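Local coordinates for saframycin Mx1 synthetase B (Legionella pneumophila subsp. pneumophila, PDB 3KXW), which belongs to the ANL superfamily of AMP-binding enzymes and holds 5'-O-[(S)-(dodecanoyloxy)(hydroxy)phosphoryl]adenosine in its ligand pocket, at residues L69-P74 with V119-D124; P94-A99 with P216-M221; Q247-W252 with Y271-K276; E281-L286 with Q311-F316. One frame throughout, in Å; residues are numbered along the deposited sequence.

Contact 1: residues L69-P74 with V119-D124; sequences LLLFAP and VLMIAD
Leu120 is held to the adjacent strand through both its backbone N and its backbone O: the N donates to Leu69 O at 2.9 Å (161° at the hydrogen), and the O takes the N-H of Leu71, again at 2.9 Å. One residue thus bridges two that flank its partner Leu70, which is the parallel pattern. Side chains of paired residues run alongside each other. Leu69 CB lies 3.7 Å from Val119 CG2, while Leu70 CD2 and Leu120 CD1 meet at 4.0 Å on the other face of the sheet. Farther along, Leu71 CD1 touches CE of selenomethionine Met121.

Beyond Leu71 the strands part, and a water takes over from the direct bonds by donating to Leu71 O at 2.7 Å and accepting from Ile122 N at 2.9 Å. The Phe72 ring closes this end. With CG anti to the carbonyl carbon (chi1 -71°), the ring reaches across the second strand and lays one face against Met121 CA, 4.0 Å from its centroid, in a CH-pi contact. Ile122 CG2 meets the ring at its edge, 3.7 Å from CE1.

In the next shell, Ala81 of helix 76-87 packs on both Leu70 and Phe72, and Ile122 occupies the N-cap position of helix 123-129. Backbone bonds continue the sheet from Leu70 to strand 91-95 and from Val119 to strand 143-147. Two neighbouring inner strands, with helix-containing crossovers joining 67-71, 91-95 and 118-121 in turn, are characteristic of a Rossmann-like beta-alpha-beta sheet.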
# COMPACT_ATOMS: atom_id res chain seq x y z
N LEU A 69 -18.88 -0.54 -7.29
CA LEU A 69 -17.90 0.43 -6.82
C LEU A 69 -18.07 0.69 -5.33
O LEU A 69 -19.19 0.87 -4.86
CB LEU A 69 -18.10 1.74 -7.60
CG LEU A 69 -16.95 2.74 -7.51
CD1 LEU A 69 -15.71 2.12 -8.16
CD2 LEU A 69 -17.33 4.09 -8.17
N LEU A 70 -16.98 0.73 -4.58
CA LEU A 70 -17.09 0.95 -3.14
C LEU A 70 -16.35 2.21 -2.78
O LEU A 70 -15.13 2.24 -2.77
CB LEU A 70 -16.48 -0.22 -2.37
CG LEU A 70 -17.08 -1.58 -2.70
CD1 LEU A 70 -16.40 -2.68 -1.88
CD2 LEU A 70 -18.58 -1.58 -2.43
N LEU A 71 -17.12 3.27 -2.51
CA LEU A 71 -16.51 4.57 -2.23
C LEU A 71 -16.59 4.78 -0.73
O LEU A 71 -17.65 5.15 -0.20
CB LEU A 71 -17.24 5.66 -3.01
CG LEU A 71 -16.67 7.05 -3.16
CD1 LEU A 71 -17.52 7.87 -4.14
CD2 LEU A 71 -16.60 7.75 -1.81
N PHE A 72 -15.47 4.53 -0.03
CA PHE A 72 -15.44 4.60 1.43
C PHE A 72 -14.10 5.07 1.93
O PHE A 72 -13.05 4.67 1.40
CB PHE A 72 -15.69 3.22 2.06
CG PHE A 72 -17.09 2.74 1.92
CD1 PHE A 72 -18.05 3.10 2.86
CD2 PHE A 72 -17.46 1.91 0.85
CE1 PHE A 72 -19.38 2.67 2.73
CE2 PHE A 72 -18.77 1.45 0.72
CZ PHE A 72 -19.74 1.84 1.66
N ALA A 73 -14.12 5.87 2.99
CA ALA A 73 -12.94 6.07 3.82
C ALA A 73 -12.69 4.77 4.60
O ALA A 73 -13.58 3.91 4.70
CB ALA A 73 -13.15 7.25 4.78
N PRO A 74 -11.49 4.61 5.15
CA PRO A 74 -11.22 3.44 5.99
C PRO A 74 -12.26 3.32 7.12
O PRO A 74 -12.71 4.32 7.65
CB PRO A 74 -9.84 3.75 6.59
CG PRO A 74 -9.19 4.69 5.62
CD PRO A 74 -10.34 5.55 5.12
N VAL A 119 -22.88 1.93 -7.00
CA VAL A 119 -21.83 2.36 -6.08
C VAL A 119 -22.41 2.44 -4.66
O VAL A 119 -23.52 2.94 -4.46
CB VAL A 119 -21.14 3.70 -6.51
CG1 VAL A 119 -22.15 4.82 -6.73
CG2 VAL A 119 -20.08 4.13 -5.50
N LEU A 120 -21.68 1.89 -3.70
CA LEU A 120 -22.01 2.00 -2.29
C LEU A 120 -21.14 3.05 -1.62
O LEU A 120 -19.95 3.16 -1.90
CB LEU A 120 -21.85 0.65 -1.57
CG LEU A 120 -22.65 -0.47 -2.24
CD1 LEU A 120 -22.43 -1.79 -1.51
CD2 LEU A 120 -24.16 -0.17 -2.31
N MSE A 121 -21.73 3.83 -0.73
CA MSE A 121 -20.94 4.80 0.03
C MSE A 121 -21.75 5.15 1.26
O MSE A 121 -22.91 4.80 1.33
CB MSE A 121 -20.68 6.05 -0.82
CG MSE A 121 -21.94 6.85 -1.15
SE MSE A 121 -21.54 8.34 -2.36
CE MSE A 121 -21.21 7.35 -4.04
N ILE A 122 -21.17 5.88 2.22
CA ILE A 122 -21.98 6.27 3.38
C ILE A 122 -22.91 7.46 3.07
O ILE A 122 -22.66 8.22 2.14
CB ILE A 122 -21.15 6.58 4.64
CG1 ILE A 122 -20.33 7.86 4.46
CG2 ILE A 122 -20.29 5.37 5.02
CD1 ILE A 122 -19.66 8.32 5.73
N ALA A 123 -23.98 7.60 3.85
CA ALA A 123 -24.99 8.64 3.60
C ALA A 123 -24.40 10.04 3.47
O ALA A 123 -24.77 10.79 2.57
CB ALA A 123 -26.08 8.60 4.68
N ASP A 124 -23.48 10.38 4.36
CA ASP A 124 -22.78 11.66 4.28
C ASP A 124 -22.17 11.87 2.90
O ASP A 124 -22.12 13.00 2.41
CB ASP A 124 -21.67 11.75 5.34
CG ASP A 124 -22.22 12.07 6.73
OD1 ASP A 124 -23.44 12.34 6.85
OD2 ASP A 124 -21.43 12.05 7.70
O HOH W 1 -18.37 6.52 1.98

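Contact 2: residues P94-A99 with P216-M221; sequences PIYPPA and PPHHDM. With 1ZZ (5'-O-[(S)-(dodecanoyloxy)(hydroxy)phosphoryl]adenosine), chain B.
The phosphate oxygen O4 of 5'-O-[(S)-(dodecanoyloxy)(hydroxy)phosphoryl]adenosine accepts a weak hydrogen bond from His219 NE2, 2.9 Å away but bent to 121° at the hydrogen. His219 follows His218, which carries the contact with the segment 94-99, so one short loop serves both the ligand and the protein interface. CG of His219 lies anti to the backbone N (chi1 174°), and this carries the imidazole out to the ligand; the carboxylate carbon of Asp220 lies over one ring face, toward the rim, and the ligand's O1 at its edge. One residue further on, SE of selenomethionine Met221 lies 3.9 Å from C6 of the ligand's acyl chain.

His219 is the N-cap of helix 220-233, and a type I turn from Pro216 to His219 leads into it. The segment 94-99 begins at the end of strand 91-95, so the interface joins the exit of an edge strand to the entrance of a helix that faces the ligand pocket.

Across it, Tyr96 and His218 embrace each other in two reciprocal CH-pi contacts. His218 CB sits over one face of the Tyr96 ring, 3.8 Å from the centroid, and Tyr96 CA sits over the centre of the imidazole face at 4.0 Å from that centroid. The rings themselves meet obliquely, their planes 32° apart. At the far end of the phenol, Tyr96 OH approaches Pro216 CB to 3.6 Å. Leu78 of helix 76-87 packs on His218 and Pro217, and Gln534 touches Tyr96.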
# COMPACT_ATOMS: atom_id res chain seq x y z
N PRO A 94 -12.98 -1.18 -4.86
CA PRO A 94 -12.72 -0.15 -3.85
C PRO A 94 -12.00 1.08 -4.39
O PRO A 94 -11.03 0.93 -5.14
CB PRO A 94 -11.77 -0.86 -2.86
CG PRO A 94 -11.94 -2.30 -3.10
CD PRO A 94 -12.25 -2.42 -4.59
N ILE A 95 -12.45 2.27 -4.00
CA ILE A 95 -11.74 3.49 -4.37
C ILE A 95 -11.69 4.47 -3.20
O ILE A 95 -12.60 4.51 -2.37
CB ILE A 95 -12.39 4.21 -5.59
CG1 ILE A 95 -13.78 4.75 -5.22
CG2 ILE A 95 -12.47 3.30 -6.78
CD1 ILE A 95 -14.42 5.67 -6.32
N TYR A 96 -10.61 5.25 -3.13
CA TYR A 96 -10.49 6.39 -2.21
C TYR A 96 -11.59 7.39 -2.50
O TYR A 96 -11.87 7.67 -3.66
CB TYR A 96 -9.16 7.12 -2.44
CG TYR A 96 -7.90 6.36 -2.10
CD1 TYR A 96 -7.33 6.44 -0.82
CD2 TYR A 96 -7.25 5.58 -3.07
CE1 TYR A 96 -6.16 5.75 -0.50
CE2 TYR A 96 -6.07 4.88 -2.75
CZ TYR A 96 -5.54 4.97 -1.47
OH TYR A 96 -4.39 4.27 -1.16
N PRO A 97 -12.22 7.94 -1.46
CA PRO A 97 -13.18 9.02 -1.71
C PRO A 97 -12.51 10.14 -2.52
O PRO A 97 -11.37 10.51 -2.20
CB PRO A 97 -13.57 9.47 -0.30
CG PRO A 97 -13.45 8.22 0.50
CD PRO A 97 -12.24 7.50 -0.05
N PRO A 98 -13.18 10.64 -3.57
CA PRO A 98 -12.59 11.59 -4.53
C PRO A 98 -12.61 13.01 -3.98
O PRO A 98 -13.29 13.89 -4.52
CB PRO A 98 -13.49 11.46 -5.76
CG PRO A 98 -14.83 11.03 -5.21
CD PRO A 98 -14.56 10.26 -3.93
N ALA A 99 -11.86 13.22 -2.90
CA ALA A 99 -11.95 14.46 -2.13
C ALA A 99 -11.29 15.65 -2.82
O ALA A 99 -11.61 16.80 -2.54
CB ALA A 99 -11.36 14.26 -0.74
N PRO A 216 -3.64 1.97 4.25
CA PRO A 216 -4.77 2.24 3.36
C PRO A 216 -5.48 0.93 2.99
O PRO A 216 -4.81 0.05 2.45
CB PRO A 216 -4.11 2.83 2.10
CG PRO A 216 -2.77 3.32 2.53
CD PRO A 216 -2.38 2.60 3.81
N PRO A 217 -6.79 0.81 3.24
CA PRO A 217 -7.50 -0.40 2.82
C PRO A 217 -7.72 -0.42 1.30
O PRO A 217 -8.26 -1.39 0.79
CB PRO A 217 -8.86 -0.30 3.54
CG PRO A 217 -8.96 1.06 4.11
CD PRO A 217 -7.66 1.80 3.88
N HIS A 218 -7.33 0.64 0.60
CA HIS A 218 -7.48 0.71 -0.87
C HIS A 218 -6.20 0.33 -1.64
O HIS A 218 -6.10 0.49 -2.87
CB HIS A 218 -7.93 2.10 -1.29
CG HIS A 218 -9.00 2.70 -0.43
ND1 HIS A 218 -10.35 2.60 -0.74
CD2 HIS A 218 -8.93 3.44 0.70
CE1 HIS A 218 -11.05 3.26 0.17
NE2 HIS A 218 -10.22 3.77 1.06
N HIS A 219 -5.20 -0.14 -0.89
CA HIS A 219 -3.97 -0.68 -1.46
C HIS A 219 -3.93 -2.17 -1.03
O HIS A 219 -4.45 -2.52 0.03
CB HIS A 219 -2.78 0.10 -0.90
CG HIS A 219 -1.44 -0.44 -1.29
ND1 HIS A 219 -0.73 -1.32 -0.51
CD2 HIS A 219 -0.67 -0.20 -2.39
CE1 HIS A 219 0.42 -1.61 -1.10
NE2 HIS A 219 0.47 -0.95 -2.24
N ASP A 220 -3.37 -3.04 -1.86
CA ASP A 220 -3.30 -4.46 -1.55
C ASP A 220 -2.82 -4.84 -0.13
O ASP A 220 -3.45 -5.65 0.52
CB ASP A 220 -2.48 -5.22 -2.61
CG ASP A 220 -1.10 -4.65 -2.82
OD1 ASP A 220 -0.66 -3.83 -1.97
OD2 ASP A 220 -0.45 -5.04 -3.82
N MSE A 221 -1.73 -4.26 0.35
CA MSE A 221 -1.21 -4.64 1.66
C MSE A 221 -2.20 -4.46 2.82
O MSE A 221 -2.42 -5.37 3.62
CB MSE A 221 0.09 -3.87 1.94
CG MSE A 221 1.02 -4.60 2.84
SE MSE A 221 2.92 -4.01 2.64
CE MSE A 221 2.61 -2.13 3.02
P 1ZZ B . 1.67 -2.79 -5.40
C1 1ZZ B . -0.27 -9.49 7.47
N1 1ZZ B . 7.92 -3.28 -4.00
O1 1ZZ B . 3.39 -3.13 -2.65
C2 1ZZ B . 0.55 -8.58 6.55
N2 1ZZ B . 7.88 -4.66 -2.24
O2 1ZZ B . 1.58 -3.73 -4.02
C3 1ZZ B . 1.17 -9.35 5.37
N3 1ZZ B . 10.50 -2.80 -4.01
O3 1ZZ B . 1.05 -3.52 -6.49
C4 1ZZ B . 1.60 -8.38 4.26
N4 1ZZ B . 11.62 -3.95 -2.21
O4 1ZZ B . 0.88 -1.41 -5.11
C5 1ZZ B . 2.61 -9.01 3.28
N5 1ZZ B . 10.58 -5.41 -0.71
O5 1ZZ B . 3.24 -2.40 -5.76
C6 1ZZ B . 3.06 -7.93 2.29
O6 1ZZ B . 6.01 -2.18 -5.14
C7 1ZZ B . 4.20 -8.16 1.26
O7 1ZZ B . 8.02 -2.49 -7.22
C8 1ZZ B . 4.69 -6.98 0.40
O8 1ZZ B . 6.32 -4.13 -7.94
C9 1ZZ B . 3.75 -6.81 -0.80
C10 1ZZ B . 3.65 -5.35 -1.33
C11 1ZZ B . 2.47 -5.28 -2.34
C12 1ZZ B . 2.76 -4.16 -3.35
C13 1ZZ B . 4.24 -3.39 -5.89
C14 1ZZ B . 5.47 -2.80 -6.15
C15 1ZZ B . 6.55 -3.82 -6.66
C16 1ZZ B . 7.71 -3.23 -6.44
C17 1ZZ B . 7.45 -2.63 -5.14
C18 1ZZ B . 7.12 -4.12 -3.12
C19 1ZZ B . 9.26 -4.15 -2.49
C20 1ZZ B . 9.27 -3.39 -3.54
C21 1ZZ B . 11.62 -3.02 -3.36
C22 1ZZ B . 10.58 -4.47 -1.81

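Contact 3: residues Q247-W252 with Y271-K276; sequences QNPLSW and YDYCVK
Pro249 and Cys274 mark the closest backbone approach, their CA atoms 5.8 Å apart, where helix 269-277 passes the first residues leading into helix 250-259. Asn248 leaves the preceding helix, and its O is gripped twice by Ser251, through N at 2.9 Å and through OG at 2.8 Å, which secures the bend beside Pro249.

No hydrogen bond spans the two segments; the side chains meet by apolar contact. Pro249 CG presses on Tyr273 CE2 at 3.3 Å, the proline crossing the tyrosine at about a right angle. Cys274 SG comes to the benzo edge of Trp252, 3.7 Å from CE3, a sulfur-aromatic contact near the ring plane. Tyr271 starts out away from the other segment, but with CG anti to the carbonyl carbon (chi1 -63°) its ring swings back to the same indole: CE1 lies 3.7 Å from Trp252 CH2, with the ring planes inclined at 40°.

Polar ends of these rings are tied down by the surroundings: Tyr273 OH to Leu246 O, Tyr271 OH to Phe295 O of strand 293-296, and Trp252 NE1 to Ser264 OG of strand 263-266. Phe309 of helix 303-313 packs against Tyr271 and Cys274, so the pair of helices is joined to two adjacent sheet strands and to a third helix.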
# COMPACT_ATOMS: atom_id res chain seq x y z
N GLN A 247 -1.17 12.18 11.28
CA GLN A 247 -1.34 13.24 12.27
C GLN A 247 -0.61 12.98 13.57
O GLN A 247 -0.24 13.93 14.27
CB GLN A 247 -2.82 13.42 12.58
CG GLN A 247 -3.61 14.00 11.44
CD GLN A 247 -3.82 15.48 11.59
OE1 GLN A 247 -3.26 16.28 10.83
NE2 GLN A 247 -4.64 15.86 12.57
N ASN A 248 -0.41 11.71 13.93
CA ASN A 248 0.11 11.38 15.26
C ASN A 248 0.67 9.97 15.22
O ASN A 248 0.02 9.04 15.68
CB ASN A 248 -1.02 11.44 16.31
CG ASN A 248 -0.51 11.22 17.73
OD1 ASN A 248 0.66 11.48 18.04
ND2 ASN A 248 -1.40 10.74 18.62
N PRO A 249 1.88 9.81 14.67
CA PRO A 249 2.45 8.48 14.42
C PRO A 249 2.68 7.70 15.71
O PRO A 249 2.67 6.46 15.69
CB PRO A 249 3.81 8.77 13.75
CG PRO A 249 3.80 10.21 13.43
CD PRO A 249 2.78 10.90 14.27
N LEU A 250 2.90 8.42 16.81
CA LEU A 250 2.97 7.78 18.12
C LEU A 250 1.76 6.88 18.36
O LEU A 250 1.89 5.85 19.03
CB LEU A 250 3.05 8.82 19.23
CG LEU A 250 2.94 8.25 20.64
CD1 LEU A 250 4.11 7.34 20.91
CD2 LEU A 250 2.90 9.40 21.64
N SER A 251 0.60 7.25 17.84
CA SER A 251 -0.60 6.44 18.11
C SER A 251 -0.46 5.01 17.57
O SER A 251 -1.02 4.08 18.14
CB SER A 251 -1.89 7.11 17.63
OG SER A 251 -1.95 7.14 16.23
N TRP A 252 0.30 4.83 16.50
CA TRP A 252 0.57 3.46 16.02
C TRP A 252 1.20 2.61 17.13
O TRP A 252 0.79 1.47 17.37
CB TRP A 252 1.52 3.51 14.83
CG TRP A 252 1.80 2.18 14.13
CD1 TRP A 252 1.07 1.04 14.21
CD2 TRP A 252 2.85 1.93 13.20
NE1 TRP A 252 1.62 0.07 13.40
CE2 TRP A 252 2.71 0.60 12.75
CE3 TRP A 252 3.90 2.71 12.68
CZ2 TRP A 252 3.58 0.01 11.82
CZ3 TRP A 252 4.78 2.12 11.76
CH2 TRP A 252 4.61 0.78 11.34
N TYR A 271 8.58 3.80 9.19
CA TYR A 271 9.50 3.62 10.30
C TYR A 271 10.35 4.90 10.49
O TYR A 271 10.55 5.37 11.61
CB TYR A 271 10.33 2.32 10.14
CG TYR A 271 9.46 1.06 10.16
CD1 TYR A 271 8.90 0.59 11.33
CD2 TYR A 271 9.19 0.37 8.98
CE1 TYR A 271 8.09 -0.55 11.36
CE2 TYR A 271 8.38 -0.77 8.99
CZ TYR A 271 7.83 -1.22 10.18
OH TYR A 271 7.04 -2.33 10.19
N ASP A 272 10.80 5.48 9.38
CA ASP A 272 11.54 6.73 9.44
C ASP A 272 10.66 7.84 9.96
O ASP A 272 11.11 8.71 10.68
CB ASP A 272 12.02 7.14 8.05
CG ASP A 272 13.22 6.33 7.60
OD1 ASP A 272 14.18 6.18 8.38
OD2 ASP A 272 13.18 5.84 6.46
N TYR A 273 9.39 7.79 9.58
CA TYR A 273 8.44 8.83 9.97
C TYR A 273 8.24 8.81 11.49
O TYR A 273 8.17 9.88 12.12
CB TYR A 273 7.13 8.62 9.23
CG TYR A 273 6.15 9.77 9.32
CD1 TYR A 273 6.33 10.95 8.61
CD2 TYR A 273 5.03 9.65 10.11
CE1 TYR A 273 5.40 12.00 8.71
CE2 TYR A 273 4.12 10.66 10.20
CZ TYR A 273 4.29 11.83 9.52
OH TYR A 273 3.30 12.79 9.69
N CYS A 274 8.13 7.61 12.06
CA CYS A 274 8.10 7.46 13.53
C CYS A 274 9.34 8.02 14.22
O CYS A 274 9.23 8.75 15.19
CB CYS A 274 7.95 6.00 13.92
SG CYS A 274 6.31 5.30 13.61
N VAL A 275 10.51 7.66 13.70
CA VAL A 275 11.75 8.16 14.27
C VAL A 275 11.79 9.68 14.23
O VAL A 275 12.18 10.33 15.20
CB VAL A 275 12.97 7.57 13.53
CG1 VAL A 275 14.27 8.34 13.89
CG2 VAL A 275 13.12 6.10 13.84
N LYS A 276 11.41 10.25 13.09
CA LYS A 276 11.48 11.69 12.90
C LYS A 276 10.49 12.47 13.77
O LYS A 276 10.81 13.56 14.28
CB LYS A 276 11.25 12.04 11.43
CG LYS A 276 11.56 13.50 11.14
CD LYS A 276 12.22 13.65 9.83
CE LYS A 276 12.97 14.97 9.74
NZ LYS A 276 14.42 14.78 9.98

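Contact 4: residues E281-L286 with Q311-F316; sequences EKKEGL and QAFKEF
The Phe316 ring receives Lys283 CB over one face, 3.8 Å from the centroid in a CH-pi contact, and Leu286 O at its edge, 3.7 Å from CD1. The other aromatic ring, Phe313, is met obliquely by Leu286 CD1, which lies 3.9 Å from CE1.

From CB onward the Lys283 chain is extended (chi2 to chi4 all near 180°), and it runs past the Phe316 ring to place NZ 2.8 Å from Ala312 O. The ammonium approaches in the carbonyl plane, on a lone pair, with a C=O...N angle of 126°. Its charge also has a salt-bridge partner in Glu280, whereas the Phe313 ring is too far for more than a weak cation-pi attraction.

The lysine belongs to a type II turn from Lys283 to Leu286, in the loop between helix 269-277 and strand 293-296, with Gly285 at the third position taking the positive phi of 103° usual there. Leu286 N closes this turn on Lys283 O at 3.0 Å. In the segment 311-316, Phe316 N bonds to Phe313 O at 2.8 Å. Leu253 of helix 250-259 packs on both Leu286 and Phe313, and a backbone bond joins Phe316 to Leu288.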
# COMPACT_ATOMS: atom_id res chain seq x y z
N GLU A 281 10.66 12.14 24.93
CA GLU A 281 9.81 12.18 26.11
C GLU A 281 8.41 11.62 25.83
O GLU A 281 7.70 11.16 26.74
CB GLU A 281 9.74 13.59 26.70
CG GLU A 281 9.15 14.63 25.78
CD GLU A 281 10.18 15.26 24.85
OE1 GLU A 281 11.36 14.80 24.81
OE2 GLU A 281 9.80 16.23 24.15
N LYS A 282 8.02 11.63 24.57
CA LYS A 282 6.70 11.12 24.20
C LYS A 282 6.65 9.59 24.11
O LYS A 282 5.57 9.02 23.98
CB LYS A 282 6.25 11.75 22.88
CG LYS A 282 5.99 13.25 22.97
CD LYS A 282 4.82 13.54 23.89
CE LYS A 282 4.53 15.03 23.98
NZ LYS A 282 3.48 15.32 25.00
N LYS A 283 7.82 8.94 24.20
CA LYS A 283 7.90 7.48 24.16
C LYS A 283 7.50 6.83 25.49
O LYS A 283 7.26 5.62 25.55
CB LYS A 283 9.31 7.02 23.81
CG LYS A 283 9.89 7.60 22.50
CD LYS A 283 11.32 7.17 22.30
CE LYS A 283 11.92 7.80 21.03
NZ LYS A 283 13.37 7.45 20.93
N GLU A 284 7.46 7.63 26.55
CA GLU A 284 7.12 7.10 27.87
C GLU A 284 5.75 6.43 27.83
O GLU A 284 4.79 6.99 27.32
CB GLU A 284 7.15 8.23 28.92
CG GLU A 284 7.59 7.74 30.30
CD GLU A 284 7.74 8.84 31.36
OE1 GLU A 284 7.97 10.02 31.01
OE2 GLU A 284 7.63 8.50 32.56
N GLY A 285 5.66 5.20 28.33
CA GLY A 285 4.41 4.47 28.23
C GLY A 285 4.36 3.39 27.16
O GLY A 285 3.46 2.55 27.19
N LEU A 286 5.30 3.38 26.21
CA LEU A 286 5.29 2.34 25.18
C LEU A 286 5.78 1.01 25.75
O LEU A 286 6.57 0.99 26.67
CB LEU A 286 6.17 2.73 24.00
CG LEU A 286 5.73 3.95 23.20
CD1 LEU A 286 6.74 4.23 22.07
CD2 LEU A 286 4.31 3.75 22.65
N GLN A 311 17.13 1.53 17.20
CA GLN A 311 17.80 2.34 18.23
C GLN A 311 16.80 3.26 18.96
O GLN A 311 16.90 3.48 20.17
CB GLN A 311 18.96 3.15 17.64
CG GLN A 311 20.15 2.31 17.13
CD GLN A 311 20.79 1.49 18.23
OE1 GLN A 311 20.70 1.84 19.41
NE2 GLN A 311 21.40 0.37 17.86
N ALA A 312 15.84 3.80 18.22
CA ALA A 312 14.85 4.71 18.79
C ALA A 312 13.85 4.02 19.74
O ALA A 312 13.30 4.68 20.64
CB ALA A 312 14.10 5.47 17.67
N PHE A 313 13.60 2.73 19.55
CA PHE A 313 12.54 2.08 20.33
C PHE A 313 12.95 0.86 21.17
O PHE A 313 12.12 0.29 21.88
CB PHE A 313 11.31 1.81 19.45
CG PHE A 313 10.71 3.09 18.93
CD1 PHE A 313 9.92 3.86 19.76
CD2 PHE A 313 11.00 3.55 17.66
CE1 PHE A 313 9.38 5.05 19.32
CE2 PHE A 313 10.47 4.77 17.21
CZ PHE A 313 9.67 5.51 18.04
N LYS A 314 14.21 0.49 21.09
CA LYS A 314 14.73 -0.68 21.80
C LYS A 314 14.53 -0.58 23.29
O LYS A 314 14.31 -1.59 23.96
CB LYS A 314 16.21 -0.92 21.46
CG LYS A 314 17.19 0.10 22.03
CD LYS A 314 18.63 -0.27 21.64
CE LYS A 314 19.66 0.64 22.33
NZ LYS A 314 21.06 0.36 21.86
N GLU A 315 14.60 0.63 23.83
CA GLU A 315 14.38 0.79 25.26
C GLU A 315 12.92 0.54 25.65
O GLU A 315 12.59 0.40 26.84
CB GLU A 315 14.90 2.15 25.75
CG GLU A 315 16.40 2.34 25.49
CD GLU A 315 17.28 1.21 26.07
OE1 GLU A 315 16.90 0.59 27.09
OE2 GLU A 315 18.36 0.94 25.51
N PHE A 316 12.04 0.45 24.66
CA PHE A 316 10.63 0.18 24.93
C PHE A 316 10.16 -1.16 24.42
O PHE A 316 8.99 -1.32 24.10
CB PHE A 316 9.76 1.32 24.42
CG PHE A 316 10.15 2.65 24.98
CD1 PHE A 316 9.58 3.13 26.14
CD2 PHE A 316 11.18 3.38 24.38
CE1 PHE A 316 9.98 4.36 26.67
CE2 PHE A 316 11.59 4.59 24.92
CZ PHE A 316 11.00 5.08 26.06

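How the contacts relate
From the N terminus, the chain opens contact 1 at 69-74 and contact 2 at 94-99, then closes contact 1 at 119-124 before contact 2 closes at 216-221, so the two cross. They share one sheet, strands 67-71 and 91-95 being neighbours, and Leu70 O probably bonds to Ile95 N; contact 2 carries this sheet to the ligand-facing helix 220-233. Contacts 3 and 4 follow in series, closing shorter loops, the first through helix 250-259 and strand 263-266 to helix 269-277, the second through strand 293-296 to helix 303-313. They touch where Leu250 meets Leu286 and Val275 meets Ala312. Contacts 2 and 3 stay apart, about 8 Å between nearest atoms.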